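PDB 2C0N: A197 from Sulfolobus turreted icosahedral virus, which is probably a viral glycosyltransferase with the GT-A fold, transferring sugar units to an acceptor not identified here. Local coordinates for residues Leu15-Ile18 and Asp19-Lys23; Thr121-Arg125 and Glu126-Lys130. All coordinates share one frame; numbering follows the deposited sequence.

Contact 1 of 2, residues Leu15-Ile18 and Asp19-Lys23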
loop_
_atom_site.group_PDB
_atom_site.type_symbol
_atom_site.label_atom_id
_atom_site.label_comp_id
_atom_site.label_asym_id
_atom_site.label_seq_id
_atom_site.Cartn_x
_atom_site.Cartn_y
_atom_site.Cartn_z
ATOM N N LEU A 15 -3.309 1.219 -5.385
ATOM C CA LEU A 15 -2.161 2.041 -5.737
ATOM C C LEU A 15 -2.422 3.529 -5.677
ATOM O O LEU A 15 -1.572 4.298 -5.193
ATOM C CB LEU A 15 -1.624 1.640 -7.120
ATOM C CG LEU A 15 -0.373 0.740 -7.087
ATOM C CD1 LEU A 15 -0.568 -0.561 -6.305
ATOM C CD2 LEU A 15 0.131 0.507 -8.506
ATOM N N PRO A 16 -3.537 3.966 -6.235
ATOM C CA PRO A 16 -3.793 5.425 -6.170
ATOM C C PRO A 16 -3.787 5.996 -4.749
ATOM O O PRO A 16 -3.343 7.132 -4.566
ATOM C CB PRO A 16 -5.153 5.559 -6.864
ATOM C CG PRO A 16 -5.208 4.334 -7.761
ATOM C CD PRO A 16 -4.567 3.261 -7.025
ATOM N N LEU A 17 -4.247 5.246 -3.749
ATOM C CA LEU A 17 -4.150 5.701 -2.354
ATOM C C LEU A 17 -2.712 5.651 -1.816
ATOM O O LEU A 17 -2.274 6.590 -1.180
ATOM C CB LEU A 17 -5.164 4.982 -1.435
ATOM C CG LEU A 17 -5.131 5.411 0.040
ATOM C CD1 LEU A 17 -5.529 6.780 0.155
ATOM C CD2 LEU A 17 -6.040 4.530 0.811
ATOM N N ILE A 18 -1.936 4.619 -2.160
ATOM C CA ILE A 18 -0.526 4.573 -1.815
ATOM C C ILE A 18 0.178 5.800 -2.327
ATOM O O ILE A 18 0.986 6.421 -1.605
ATOM C CB ILE A 18 0.123 3.318 -2.335
ATOM C CG1 ILE A 18 -0.530 2.122 -1.677
ATOM C CG2 ILE A 18 1.645 3.278 -2.018
ATOM C CD1 ILE A 18 -0.035 0.851 -2.237
ATOM N N ASP A 19 -0.121 6.177 -3.568
ATOM C CA ASP A 19 0.519 7.363 -4.167
ATOM C C ASP A 19 0.203 8.645 -3.416
ATOM O O ASP A 19 1.104 9.463 -3.154
ATOM C CB ASP A 19 0.131 7.483 -5.637
ATOM C CG ASP A 19 1.153 8.231 -6.443
ATOM O OD1 ASP A 19 2.384 8.101 -6.177
ATOM O OD2 ASP A 19 0.712 8.979 -7.326
ATOM N N PHE A 20 -1.063 8.815 -3.046
ATOM C CA PHE A 20 -1.467 9.941 -2.235
ATOM C C PHE A 20 -0.693 9.944 -0.905
ATOM O O PHE A 20 -0.197 10.997 -0.465
ATOM C CB PHE A 20 -2.977 9.869 -1.941
ATOM C CG PHE A 20 -3.405 10.752 -0.820
ATOM C CD1 PHE A 20 -3.542 12.110 -1.024
ATOM C CD2 PHE A 20 -3.597 10.249 0.434
ATOM C CE1 PHE A 20 -3.970 12.953 0.024
ATOM C CE2 PHE A 20 -4.016 11.061 1.444
ATOM C CZ PHE A 20 -4.179 12.407 1.247
ATOM N N LEU A 21 -0.620 8.780 -0.255
ATOM C CA LEU A 21 0.089 8.652 1.041
ATOM C C LEU A 21 1.566 9.035 0.973
ATOM O O LEU A 21 2.071 9.773 1.867
ATOM C CB LEU A 21 -0.102 7.265 1.644
ATOM C CG LEU A 21 -1.533 6.882 2.010
ATOM C CD1 LEU A 21 -1.532 5.444 2.511
ATOM C CD2 LEU A 21 -2.103 7.825 3.091
ATOM N N VAL A 22 2.251 8.587 -0.088
ATOM C CA VAL A 22 3.669 8.851 -0.275
ATOM C C VAL A 22 3.919 10.317 -0.644
ATOM O O VAL A 22 4.744 11.013 -0.034
ATOM C CB VAL A 22 4.254 7.907 -1.378
ATOM C CG1 VAL A 22 5.674 8.292 -1.779
ATOM C CG2 VAL A 22 4.212 6.518 -0.872
ATOM N N LYS A 23 3.190 10.775 -1.651
ATOM C CA LYS A 23 3.410 12.098 -2.206
ATOM C C LYS A 23 3.161 13.193 -1.183
ATOM O O LYS A 23 3.827 14.235 -1.227
ATOM C CB LYS A 23 2.531 12.322 -3.428
ATOM C CG LYS A 23 3.128 11.754 -4.678
ATOM C CD LYS A 23 2.155 11.737 -5.835
ATOM C CE LYS A 23 2.902 11.570 -7.152
ATOM N NZ LYS A 23 2.167 10.776 -8.151
#

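Contact 2 of 2, residues Thr121-Arg125 and Glu126-Lys130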
loop_
_atom_site.group_PDB
_atom_site.type_symbol
_atom_site.label_atom_id
_atom_site.label_comp_id
_atom_site.label_asym_id
_atom_site.label_seq_id
_atom_site.Cartn_x
_atom_site.Cartn_y
_atom_site.Cartn_z
ATOM N N THR A 121 -12.944 12.617 6.411
ATOM C CA THR A 121 -13.550 13.317 7.520
ATOM C C THR A 121 -12.495 13.598 8.573
ATOM O O THR A 121 -11.796 12.691 8.996
ATOM C CB THR A 121 -14.640 12.451 8.149
ATOM O OG1 THR A 121 -15.501 11.918 7.136
ATOM C CG2 THR A 121 -15.448 13.217 9.143
ATOM N N PHE A 122 -12.412 14.848 9.030
ATOM C CA PHE A 122 -11.435 15.282 9.988
ATOM C C PHE A 122 -12.159 15.595 11.282
ATOM O O PHE A 122 -13.128 16.333 11.270
ATOM C CB PHE A 122 -10.744 16.549 9.469
ATOM C CG PHE A 122 -9.993 16.346 8.168
ATOM C CD1 PHE A 122 -10.672 16.328 6.958
ATOM C CD2 PHE A 122 -8.632 16.134 8.168
ATOM C CE1 PHE A 122 -10.007 16.116 5.759
ATOM C CE2 PHE A 122 -7.961 15.907 6.993
ATOM C CZ PHE A 122 -8.657 15.903 5.770
ATOM N N ILE A 123 -11.677 15.034 12.394
ATOM C CA ILE A 123 -12.345 15.210 13.673
ATOM C C ILE A 123 -11.342 15.703 14.707
ATOM O O ILE A 123 -10.311 15.107 14.922
ATOM C CB ILE A 123 -13.003 13.912 14.176
ATOM C CG1 ILE A 123 -13.763 13.204 13.041
ATOM C CG2 ILE A 123 -13.839 14.214 15.379
ATOM C CD1 ILE A 123 -14.384 11.872 13.453
ATOM N N LYS A 124 -11.676 16.786 15.391
ATOM C CA LYS A 124 -10.705 17.327 16.336
ATOM C C LYS A 124 -10.667 16.601 17.686
ATOM O O LYS A 124 -11.698 16.140 18.218
ATOM C CB LYS A 124 -10.894 18.838 16.523
ATOM C CG LYS A 124 -12.053 19.311 17.325
ATOM C CD LYS A 124 -12.038 20.840 17.365
ATOM C CE LYS A 124 -13.170 21.454 18.130
ATOM N NZ LYS A 124 -13.302 22.945 17.926
ATOM N N ARG A 125 -9.478 16.570 18.265
ATOM C CA ARG A 125 -9.273 15.910 19.530
ATOM C C ARG A 125 -10.199 16.397 20.639
ATOM O O ARG A 125 -10.732 15.602 21.405
ATOM C CB ARG A 125 -7.838 16.112 19.964
ATOM C CG ARG A 125 -7.546 15.561 21.346
ATOM C CD ARG A 125 -6.079 15.613 21.620
ATOM N NE ARG A 125 -5.325 14.611 20.856
ATOM C CZ ARG A 125 -5.237 13.315 21.160
ATOM N NH1 ARG A 125 -5.886 12.813 22.196
ATOM N NH2 ARG A 125 -4.506 12.503 20.406
ATOM N N GLU A 126 -10.332 17.711 20.757
ATOM C CA GLU A 126 -11.188 18.290 21.774
ATOM C C GLU A 126 -12.563 17.658 21.800
ATOM O O GLU A 126 -13.106 17.402 22.876
ATOM C CB GLU A 126 -11.333 19.802 21.587
ATOM C CG GLU A 126 -10.630 20.600 22.640
ATOM C CD GLU A 126 -11.336 21.918 22.943
ATOM O OE1 GLU A 126 -11.848 22.555 21.982
ATOM O OE2 GLU A 126 -11.394 22.321 24.139
ATOM N N PHE A 127 -13.146 17.450 20.627
ATOM C CA PHE A 127 -14.464 16.833 20.538
ATOM C C PHE A 127 -14.449 15.365 20.972
ATOM O O PHE A 127 -15.331 14.912 21.710
ATOM C CB PHE A 127 -14.989 16.891 19.111
ATOM C CG PHE A 127 -16.357 16.329 18.973
ATOM C CD1 PHE A 127 -17.424 16.983 19.535
ATOM C CD2 PHE A 127 -16.582 15.132 18.292
ATOM C CE1 PHE A 127 -18.705 16.493 19.404
ATOM C CE2 PHE A 127 -17.880 14.633 18.182
ATOM C CZ PHE A 127 -18.924 15.312 18.748
ATOM N N LEU A 128 -13.468 14.625 20.454
ATOM C CA LEU A 128 -13.352 13.192 20.719
ATOM C C LEU A 128 -13.007 12.892 22.174
ATOM O O LEU A 128 -13.409 11.872 22.716
ATOM C CB LEU A 128 -12.310 12.581 19.795
ATOM C CG LEU A 128 -12.739 12.483 18.335
ATOM C CD1 LEU A 128 -11.584 12.031 17.476
ATOM C CD2 LEU A 128 -13.915 11.550 18.154
ATOM N N GLU A 129 -12.319 13.811 22.834
ATOM C CA GLU A 129 -11.995 13.600 24.249
ATOM C C GLU A 129 -13.183 13.805 25.162
ATOM O O GLU A 129 -13.121 13.478 26.354
ATOM C CB GLU A 129 -10.841 14.523 24.649
ATOM C CG GLU A 129 -9.559 14.008 24.054
ATOM C CD GLU A 129 -8.344 14.719 24.552
ATOM O OE1 GLU A 129 -8.483 15.873 25.001
ATOM O OE2 GLU A 129 -7.264 14.103 24.469
ATOM N N LYS A 130 -14.252 14.356 24.617
ATOM C CA LYS A 130 -15.454 14.662 25.400
ATOM C C LYS A 130 -16.552 13.633 25.186
ATOM O O LYS A 130 -17.442 13.499 26.017
ATOM C CB LYS A 130 -15.996 16.029 25.008
ATOM C CG LYS A 130 -15.115 17.203 25.398
ATOM C CD LYS A 130 -15.707 18.505 24.846
ATOM C CE LYS A 130 -15.087 19.756 25.470
ATOM N NZ LYS A 130 -16.016 20.941 25.433
#

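Contact 1 of 2, residues Leu15-Ile18 and Asp19-Lys23
The F20 ring and L17 meet obliquely on the inner side of helix 15-23: methyl CD1 of L17 comes to 4.0 Å from ring atom CD2 of F20. V65 and P66 of strand 64-66, L60 of strand 56-60, and I26 and I69 of loops also touch the ring. This is the helix of the first beta-alpha-beta unit of the GT-A fold, following strands 3-8 and 12-14 and leading to strand 28-31, which pairs in parallel with 3-8; in this family such a unit probably belongs to the half that handles the sugar nucleotide. F20 has its CG anti to the backbone N (chi1 164°) and L17 likewise (chi1 -180°), and with both so turned L17 CD1 and F20 CD2 come together. Their side of the helix faces strands 56-60 and 64-66. One turn on from L17, L21 brings its CG to 4.4 Å from L17 CG, a looser apolar contact, and the same L21 CG sits 3.3 Å from L17 O. The outer flank carries I18 and V22, whose CG2 methyls face each other at 4.3 Å; there V13 of the second subunit packs on I18 and Y28 of that subunit on V22, so this flank belongs to the dimer interface. V193 of strand 193-195 touches L15, I18 and D19. Four i to i+4 backbone bonds tie the two halves together, the longest being F20 N to P16 O at 3.2 Å. On the more exposed side D19 and K23, again one turn apart, form a salt bridge: the K23 chain runs extended along the helix surface back to D19, and its NZ lies a very short 2.5 Å from D19 OD2.

Contact 2 of 2, residues Thr121-Arg125 and Glu126-Lys130
A strand-to-helix junction carries this contact: strand 120-124 ends at K124, the N-cap residue, and helix 125-128 follows at once. K124 O accepts L128 N at 3.2 Å, with F127 N a weak second donor. R125 and E129, one helical turn apart, form a salt bridge, R125 NH1 to E129 OE2 3.0 Å. The carboxylate oxygen lies near the guanidinium plane, at its edge, but is itself met from above the carboxylate plane, the two groups being turned 70° apart. With CG anti to the backbone N (chi1 175°), R125 lays its CG 3.4 Å from E129 CD; a bend at chi3 (-73°) then directs the guanidinium so that NH1 meets OE2. The short helix follows the end of an inner strand of the GT-A sheet, 120-124 running antiparallel to both neighbours, 56-60 and 84-88. R125 is held further by the carbonyl oxygens of F48, L49 and Y54 and by a cation-pi contact with F48, fixing the guanidinium against helix 37-50. On the apolar side I123 and L128 cross at about a right angle, and I123 CG2 reaches L128 CG at 3.6 Å and F127 CD2 at 4.1 Å.

In the fold
The two contacts lie on opposite sides of the chain's centre, their centres about 25 Å apart and their nearest atoms about 7 Å, and they do not touch. Strand 56-60 is common ground: L60 meets contact 1, while L57 packs on L128 of contact 2. Contact 1 is mostly buried, with L17 and F20 toward the sheet and L15, I18 and V22 in contact with the second subunit. Contact 2 is only partly buried and no other chain of the assembly reaches it. Both have helical backbone bonds and an i to i+4 ion pair; in contact 2 the arginine of that pair is also bound by backbone carbonyls of the same chain, and the helix starts straight from a strand.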